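Local coordinates for protein arginine phosphatase Ywle (Geobacillus stearothermophilus, PDB 4PIC) that removes phosphate from phosphoarginine residues in proteins by hydrolysis, probably reversing the work of the protein arginine kinase McsB, with almost no activity on phosphotyrosine peptides, at residues K105-G110 with D138-K143; D114-F119 with R127-E132. One frame throughout, in Å; residues are numbered along the deposited sequence.

Interaction 1: K105-G110 with D138-K143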
ATOM      1  N   LYS A 105      11.517  15.346   1.669  1.00 16.37           N
ATOM      2  CA  LYS A 105      11.447  16.724   2.143  1.00 16.04           C
ATOM      3  C   LYS A 105      11.979  16.885   3.563  1.00 18.47           C
ATOM      4  O   LYS A 105      12.773  17.790   3.835  1.00 17.71           O
ATOM      5  CB  LYS A 105      10.008  17.235   2.055  1.00 19.44           C
ATOM      6  CG  LYS A 105       9.818  18.659   2.558  1.00 22.30           C
ATOM      7  CD  LYS A 105      10.512  19.654   1.637  1.00 24.66           C
ATOM      8  CE  LYS A 105      10.117  21.090   1.966  1.00 27.43           C
ATOM      9  NZ  LYS A 105      10.691  22.076   0.996  1.00 31.82           N
ATOM     10  N   GLN A 106      11.549  16.013   4.471  1.00 16.60           N
ATOM     11  CA  GLN A 106      11.994  16.123   5.859  1.00 18.90           C
ATOM     12  C   GLN A 106      13.493  15.879   5.970  1.00 19.00           C
ATOM     13  O   GLN A 106      14.183  16.551   6.738  1.00 19.67           O
ATOM     14  CB  GLN A 106      11.197  15.188   6.785  1.00 20.52           C
ATOM     15  CG  GLN A 106      11.718  13.761   6.876  1.00 23.87           C
ATOM     16  CD  GLN A 106      11.002  12.934   7.940  1.00 24.12           C
ATOM     17  OE1 GLN A 106      10.099  12.152   7.636  1.00 21.44           O
ATOM     18  NE2 GLN A 106      11.413  13.103   9.197  1.00 29.89           N
ATOM     19  N   PHE A 107      14.013  14.953   5.168  1.00 15.91           N
ATOM     20  CA  PHE A 107      15.422  14.597   5.265  1.00 17.03           C
ATOM     21  C   PHE A 107      16.369  15.714   4.828  1.00 18.39           C
ATOM     22  O   PHE A 107      17.463  15.875   5.394  1.00 18.50           O
ATOM     23  CB  PHE A 107      15.716  13.333   4.463  1.00 16.67           C
ATOM     24  CG  PHE A 107      17.124  12.859   4.611  1.00 16.82           C
ATOM     25  CD1 PHE A 107      17.562  12.323   5.812  1.00 18.49           C
ATOM     26  CD2 PHE A 107      18.018  12.957   3.559  1.00 18.18           C
ATOM     27  CE1 PHE A 107      18.861  11.888   5.959  1.00 20.64           C
ATOM     28  CE2 PHE A 107      19.326  12.526   3.700  1.00 18.34           C
ATOM     29  CZ  PHE A 107      19.750  11.992   4.905  1.00 19.53           C
ATOM     30  N   VAL A 108      15.968  16.487   3.824  1.00 17.20           N
ATOM     31  CA  VAL A 108      16.851  17.538   3.335  1.00 18.37           C
ATOM     32  C   VAL A 108      16.496  18.939   3.844  1.00 20.68           C
ATOM     33  O   VAL A 108      17.307  19.850   3.725  1.00 23.91           O
ATOM     34  CB  VAL A 108      16.933  17.552   1.796  1.00 19.60           C
ATOM     35  CG1 VAL A 108      17.475  16.228   1.272  1.00 19.65           C
ATOM     36  CG2 VAL A 108      15.572  17.823   1.213  1.00 20.38           C
ATOM     37  N   SER A 109      15.307  19.120   4.411  1.00 21.42           N
ATOM     38  CA  SER A 109      14.850  20.470   4.767  1.00 21.47           C
ATOM     39  C   SER A 109      14.472  20.666   6.235  1.00 24.71           C
ATOM     40  O   SER A 109      14.388  21.801   6.706  1.00 27.38           O
ATOM     41  CB  SER A 109      13.657  20.882   3.898  1.00 22.58           C
ATOM     42  OG  SER A 109      12.446  20.320   4.394  1.00 26.56           O
ATOM     43  N   GLY A 110      14.202  19.581   6.950  1.00 25.13           N
ATOM     44  CA  GLY A 110      13.798  19.694   8.344  1.00 28.16           C
ATOM     45  C   GLY A 110      12.339  20.065   8.571  1.00 29.81           C
ATOM     46  O   GLY A 110      11.858  20.053   9.708  1.00 32.34           O
ATOM     47  N   ASP A 138      18.959  18.291  -5.468  1.00 12.94           N
ATOM     48  CA  ASP A 138      20.142  19.141  -5.425  1.00 15.49           C
ATOM     49  C   ASP A 138      20.579  19.317  -3.971  1.00 15.24           C
ATOM     50  O   ASP A 138      21.769  19.206  -3.655  1.00 15.43           O
ATOM     51  CB  ASP A 138      19.873  20.505  -6.074  1.00 17.77           C
ATOM     52  CG  ASP A 138      19.818  20.438  -7.588  1.00 21.10           C
ATOM     53  OD1 ASP A 138      20.216  19.406  -8.166  1.00 20.71           O
ATOM     54  OD2 ASP A 138      19.388  21.436  -8.208  1.00 22.45           O
ATOM     55  N   ARG A 139      19.625  19.574  -3.078  1.00 14.82           N
ATOM     56  CA  ARG A 139      19.964  19.740  -1.663  1.00 16.44           C
ATOM     57  C   ARG A 139      20.459  18.432  -1.072  1.00 16.01           C
ATOM     58  O   ARG A 139      21.367  18.422  -0.242  1.00 15.27           O
ATOM     59  CB  ARG A 139      18.767  20.230  -0.844  1.00 18.68           C
ATOM     60  CG  ARG A 139      17.990  21.375  -1.455  1.00 25.52           C
ATOM     61  CD  ARG A 139      18.366  22.744  -0.936  1.00 31.71           C
ATOM     62  NE  ARG A 139      17.429  23.740  -1.459  1.00 34.72           N
ATOM     63  CZ  ARG A 139      17.754  24.986  -1.784  1.00 36.11           C
ATOM     64  NH1 ARG A 139      19.002  25.408  -1.635  1.00 36.98           N
ATOM     65  NH2 ARG A 139      16.828  25.812  -2.255  1.00 36.57           N
ATOM     66  N   LEU A 140      19.859  17.324  -1.488  1.00 13.71           N
ATOM     67  CA  LEU A 140      20.312  16.012  -1.047  1.00 12.42           C
ATOM     68  C   LEU A 140      21.758  15.757  -1.454  1.00 14.45           C
ATOM     69  O   LEU A 140      22.570  15.308  -0.633  1.00 13.43           O
ATOM     70  CB  LEU A 140      19.411  14.932  -1.641  1.00 11.49           C
ATOM     71  CG  LEU A 140      19.820  13.496  -1.338  1.00 12.72           C
ATOM     72  CD1 LEU A 140      19.696  13.261   0.143  1.00 14.81           C
ATOM     73  CD2 LEU A 140      18.912  12.541  -2.092  1.00 12.86           C
ATOM     74  N   ALA A 141      22.084  16.060  -2.711  1.00 13.45           N
ATOM     75  CA  ALA A 141      23.451  15.894  -3.200  1.00 13.82           C
ATOM     76  C   ALA A 141      24.431  16.695  -2.353  1.00 14.57           C
ATOM     77  O   ALA A 141      25.476  16.187  -1.932  1.00 15.60           O
ATOM     78  CB  ALA A 141      23.551  16.307  -4.654  1.00 14.66           C
ATOM     79  N   GLU A 142      24.082  17.949  -2.099  1.00 13.61           N
ATOM     80  CA  GLU A 142      24.931  18.815  -1.290  1.00 14.83           C
ATOM     81  C   GLU A 142      25.111  18.275   0.119  1.00 16.79           C
ATOM     82  O   GLU A 142      26.215  18.307   0.671  1.00 15.87           O
ATOM     83  CB  GLU A 142      24.361  20.230  -1.242  1.00 16.81           C
ATOM     84  CG  GLU A 142      24.357  20.932  -2.585  1.00 20.95           C
ATOM     85  CD  GLU A 142      23.806  22.340  -2.501  1.00 30.58           C
ATOM     86  OE1 GLU A 142      22.841  22.559  -1.733  1.00 32.42           O
ATOM     87  OE2 GLU A 142      24.339  23.226  -3.204  1.00 35.89           O
ATOM     88  N   LYS A 143      24.028  17.775   0.698  1.00 14.83           N
ATOM     89  CA  LYS A 143      24.062  17.221   2.049  1.00 15.78           C
ATOM     90  C   LYS A 143      24.987  16.008   2.120  1.00 14.71           C
ATOM     91  O   LYS A 143      25.844  15.927   3.003  1.00 15.54           O
ATOM     92  CB  LYS A 143      22.648  16.858   2.511  1.00 15.40           C
ATOM     93  CG  LYS A 143      22.568  16.300   3.930  1.00 19.24           C
ATOM     94  CD  LYS A 143      21.140  15.881   4.270  1.00 21.62           C
ATOM     95  CE  LYS A 143      21.066  15.160   5.608  1.00 23.99           C
ATOM     96  NZ  LYS A 143      21.192  16.079   6.770  1.00 29.16           N
TER
HETATM   97  O   HOH W   1      19.321  18.153   7.043  1.00 39.66           O
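The side chain of Lys143 lies over one face of the Phe107 ring, touching it with carbon rather than nitrogen. CE does the touching: it sits 3.5 Å from Phe107 CZ, offset toward the rim, a CH-pi contact 27° off the ring normal. The chain runs out straight from CB and bends at the last torsion (chi4 75°), which lifts NZ away from the ring while keeping it above the face, 5.0 Å from the centroid, in a cation-pi arrangement. The same ammonium group donates to water 1 (NZ to water O 2.8 Å), and that water makes a weak bond back to Phe107 O. Leu140 meets the ring differently, bringing CD1 to its edge in the ring plane, 3.7 Å from Phe107 CE2.

One residue on, Val108 fits CG1 against the helix backbone itself, 3.7 Å from Leu140 CA and equally close to Leu140 CB; its CB faces Arg139 CB more loosely. Val108 and Leu140 are also where the backbones come nearest. The short segments of helices 104-109 and 123-150 cross at 53°, their axes 9.4 Å apart.

Farther out, Phe102 and His78 meet the Phe107 ring, while Leu80 of strand 78-81 touches both Phe107 and Leu140, so the pair of helices rests on the parallel sheet. Helix 104-109 finishes with Ser109 N and Ser109 OG reaching Lys105 O from opposite faces of its plane, and Gly110 turns away with positive phi.

The contact is thus mainly apolar, and the exposed lysine charge probably adds a modest cation-pi attraction, with the water only a weak bridge to the backbone.

Interaction 2: D114-F119 with R127-E132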
ATOM      1  N   ASP A 114       4.862  16.773   1.043  1.00 20.32           N
ATOM      2  CA  ASP A 114       4.735  15.687   0.084  1.00 17.69           C
ATOM      3  C   ASP A 114       5.087  16.190  -1.296  1.00 18.18           C
ATOM      4  O   ASP A 114       4.799  17.339  -1.638  1.00 20.11           O
ATOM      5  CB  ASP A 114       3.299  15.156   0.056  1.00 19.83           C
ATOM      6  CG  ASP A 114       2.880  14.521   1.362  1.00 20.30           C
ATOM      7  OD1 ASP A 114       3.764  14.234   2.184  1.00 20.14           O
ATOM      8  OD2 ASP A 114       1.664  14.303   1.550  1.00 24.31           O
ATOM      9  N   ILE A 115       5.691  15.322  -2.098  1.00 14.86           N
ATOM     10  CA  ILE A 115       5.935  15.644  -3.497  1.00 16.08           C
ATOM     11  C   ILE A 115       4.583  15.674  -4.213  1.00 16.70           C
ATOM     12  O   ILE A 115       3.728  14.816  -3.962  1.00 17.67           O
ATOM     13  CB  ILE A 115       6.871  14.610  -4.154  1.00 13.70           C
ATOM     14  CG1 ILE A 115       8.228  14.596  -3.445  1.00 14.57           C
ATOM     15  CG2 ILE A 115       7.013  14.879  -5.654  1.00 14.00           C
ATOM     16  CD1 ILE A 115       8.945  15.933  -3.470  1.00 16.73           C
ATOM     17  N   ALA A 116       4.372  16.673  -5.067  1.00 16.97           N
ATOM     18  CA  ALA A 116       3.113  16.797  -5.810  1.00 19.28           C
ATOM     19  C   ALA A 116       2.705  15.485  -6.479  1.00 17.79           C
ATOM     20  O   ALA A 116       3.525  14.831  -7.122  1.00 17.11           O
ATOM     21  CB  ALA A 116       3.217  17.904  -6.850  1.00 18.79           C
ATOM     22  N   ASP A 117       1.432  15.115  -6.332  1.00 17.36           N
ATOM     23  CA  ASP A 117       0.891  13.898  -6.932  1.00 19.64           C
ATOM     24  C   ASP A 117       0.175  14.208  -8.244  1.00 20.95           C
ATOM     25  O   ASP A 117      -0.874  14.857  -8.244  1.00 22.30           O
ATOM     26  CB  ASP A 117      -0.100  13.240  -5.966  1.00 18.98           C
ATOM     27  CG  ASP A 117      -0.468  11.830  -6.378  1.00 22.17           C
ATOM     28  OD1 ASP A 117      -0.193  11.441  -7.528  1.00 20.26           O
ATOM     29  OD2 ASP A 117      -1.051  11.100  -5.553  1.00 23.45           O
ATOM     30  N   PRO A 118       0.721  13.731  -9.373  1.00 21.78           N
ATOM     31  CA  PRO A 118       0.005  14.001 -10.626  1.00 20.98           C
ATOM     32  C   PRO A 118      -1.332  13.258 -10.754  1.00 24.98           C
ATOM     33  O   PRO A 118      -2.175  13.674 -11.556  1.00 25.59           O
ATOM     34  CB  PRO A 118       0.982  13.515 -11.701  1.00 22.30           C
ATOM     35  CG  PRO A 118       2.313  13.541 -11.061  1.00 19.04           C
ATOM     36  CD  PRO A 118       2.057  13.165  -9.613  1.00 21.35           C
ATOM     37  N   PHE A 119      -1.518  12.193  -9.973  1.00 22.00           N
ATOM     38  CA  PHE A 119      -2.689  11.315 -10.097  1.00 27.06           C
ATOM     39  C   PHE A 119      -2.858  10.834 -11.532  1.00 22.74           C
ATOM     40  O   PHE A 119      -3.978  10.742 -12.037  1.00 28.35           O
ATOM     41  CB  PHE A 119      -3.982  12.008  -9.633  1.00 26.77           C
ATOM     42  CG  PHE A 119      -3.984  12.402  -8.182  1.00 25.73           C
ATOM     43  CD1 PHE A 119      -3.775  13.721  -7.813  1.00 24.58           C
ATOM     44  CD2 PHE A 119      -4.218  11.460  -7.187  1.00 28.33           C
ATOM     45  CE1 PHE A 119      -3.777  14.099  -6.478  1.00 26.17           C
ATOM     46  CE2 PHE A 119      -4.222  11.830  -5.844  1.00 26.90           C
ATOM     47  CZ  PHE A 119      -4.004  13.153  -5.492  1.00 25.02           C
ATOM     48  N   ARG A 127       5.506  17.872 -14.347  1.00 10.92           N
ATOM     49  CA  ARG A 127       6.590  18.843 -14.394  1.00 14.02           C
ATOM     50  C   ARG A 127       6.741  19.520 -13.037  1.00 12.91           C
ATOM     51  O   ARG A 127       7.850  19.733 -12.572  1.00 12.86           O
ATOM     52  CB  ARG A 127       6.350  19.876 -15.505  1.00 15.10           C
ATOM     53  CG  ARG A 127       7.586  20.666 -15.887  1.00 18.35           C
ATOM     54  CD  ARG A 127       7.338  21.547 -17.108  1.00 19.06           C
ATOM     55  NE  ARG A 127       7.170  20.759 -18.324  1.00 21.61           N
ATOM     56  CZ  ARG A 127       6.073  20.762 -19.075  1.00 21.57           C
ATOM     57  NH1 ARG A 127       5.036  21.517 -18.734  1.00 23.72           N
ATOM     58  NH2 ARG A 127       6.012  20.014 -20.167  1.00 23.40           N
ATOM     59  N   ALA A 128       5.628  19.840 -12.390  1.00 14.59           N
ATOM     60  CA  ALA A 128       5.659  20.454 -11.069  1.00 14.86           C
ATOM     61  C   ALA A 128       6.358  19.532 -10.068  1.00 12.73           C
ATOM     62  O   ALA A 128       7.203  19.984  -9.266  1.00 14.36           O
ATOM     63  CB  ALA A 128       4.246  20.758 -10.604  1.00 14.75           C
ATOM     64  N   ALA A 129       6.010  18.245 -10.125  1.00 12.26           N
ATOM     65  CA  ALA A 129       6.631  17.244  -9.257  1.00 11.79           C
ATOM     66  C   ALA A 129       8.127  17.134  -9.551  1.00 11.98           C
ATOM     67  O   ALA A 129       8.951  17.099  -8.634  1.00 11.09           O
ATOM     68  CB  ALA A 129       5.957  15.893  -9.432  1.00 12.22           C
ATOM     69  N   ARG A 130       8.478  17.085 -10.832  1.00 11.47           N
ATOM     70  CA  ARG A 130       9.878  17.029 -11.222  1.00 11.79           C
ATOM     71  C   ARG A 130      10.656  18.218 -10.666  1.00 13.05           C
ATOM     72  O   ARG A 130      11.775  18.068 -10.188  1.00 12.76           O
ATOM     73  CB  ARG A 130      10.028  16.980 -12.744  1.00 12.18           C
ATOM     74  CG  ARG A 130      11.477  16.790 -13.187  1.00 12.68           C
ATOM     75  CD  ARG A 130      11.679  17.309 -14.601  1.00 14.15           C
ATOM     76  NE  ARG A 130      11.508  18.758 -14.634  1.00 14.67           N
ATOM     77  CZ  ARG A 130      11.164  19.457 -15.712  1.00 15.70           C
ATOM     78  NH1 ARG A 130      10.947  18.852 -16.877  1.00 13.92           N
ATOM     79  NH2 ARG A 130      11.029  20.771 -15.620  1.00 19.04           N
ATOM     80  N   ASP A 131      10.068  19.409 -10.736  1.00 12.14           N
ATOM     81  CA  ASP A 131      10.749  20.619 -10.304  1.00 14.46           C
ATOM     82  C   ASP A 131      10.971  20.601  -8.798  1.00 12.35           C
ATOM     83  O   ASP A 131      12.038  20.985  -8.322  1.00 13.69           O
ATOM     84  CB  ASP A 131       9.952  21.857 -10.719  1.00 14.71           C
ATOM     85  CG  ASP A 131       9.988  22.103 -12.219  1.00 19.09           C
ATOM     86  OD1 ASP A 131      10.928  21.613 -12.883  1.00 17.90           O
ATOM     87  OD2 ASP A 131       9.082  22.799 -12.727  1.00 18.23           O
ATOM     88  N   GLU A 132       9.972  20.135  -8.059  1.00 13.34           N
ATOM     89  CA  GLU A 132      10.107  19.977  -6.612  1.00 14.88           C
ATOM     90  C   GLU A 132      11.237  19.007  -6.316  1.00 13.58           C
ATOM     91  O   GLU A 132      12.093  19.266  -5.468  1.00 14.83           O
ATOM     92  CB  GLU A 132       8.817  19.448  -5.977  1.00 17.31           C
ATOM     93  CG  GLU A 132       7.648  20.438  -5.925  1.00 20.09           C
ATOM     94  CD  GLU A 132       6.359  19.790  -5.451  1.00 23.53           C
ATOM     95  OE1 GLU A 132       6.337  18.549  -5.298  1.00 20.82           O
ATOM     96  OE2 GLU A 132       5.359  20.515  -5.243  1.00 25.98           O
TER
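Glu132 points from helix 123-150 at the backbone of Ala116, in the loop that carries the presumed general acid, Asp117, of this low molecular weight phosphatase fold. With CG anti to the carbonyl carbon (chi1 -71°) and the chain extended beyond it, CB and CG span the gap and deliver the carboxylate to the loop. CD lies 3.9 Å from Ala116 CB. OE1 makes the main link, accepting from Ala116 N at 2.7 Å through its syn lone pair, with an almost straight N-H...O angle of 175°. It also lies against Ile115, 3.4 Å from CA and 3.7 Å from CG2. OE2 meets Ala116 CB at 3.7 Å.

One turn earlier, Ala129 continues the contact with its methyl, which meets Ile115 CG2 and Ala116 CB. Small side chains let loop and helix come close: the CA atoms of Ala116 and Ala129 are 4.9 Å apart.

The active site is immediate. Arg15, probably an active-site residue, and Glu132 hold the two ends of one peptide group, Arg15 NH1 donating to Ile115 O and Glu132 OE1 accepting from Ala116 N. Asp117 has its CB directed away from the helix, and its OD1 accepts from Phe119 N in an Asx turn. Ala116 O, buried by the contact, has no polar partner in the model; the methyl CB of Ala129 lies 3.5 Å from it.

In the fold
From the N terminus, strands 3-9, 31-37, 78-81 and 101-103 have already passed when helix 104-109 supplies the first half of interaction 1. The chain leaves it at Gly110 and, after three more residues, enters 114-119, the loop holding Asp117, then turns into helix 123-150. Segment 127-132 of that helix folds back on the loop and completes interaction 2, a closure with seven residues between its segments. Farther along the same helix, 138-143 returns to 105-110 and completes interaction 1, whose larger loop encloses the smaller one. The centres lie about 16 Å apart, and one long helix ties the active-site loop at one place and the short helix after strand 101-103 at another.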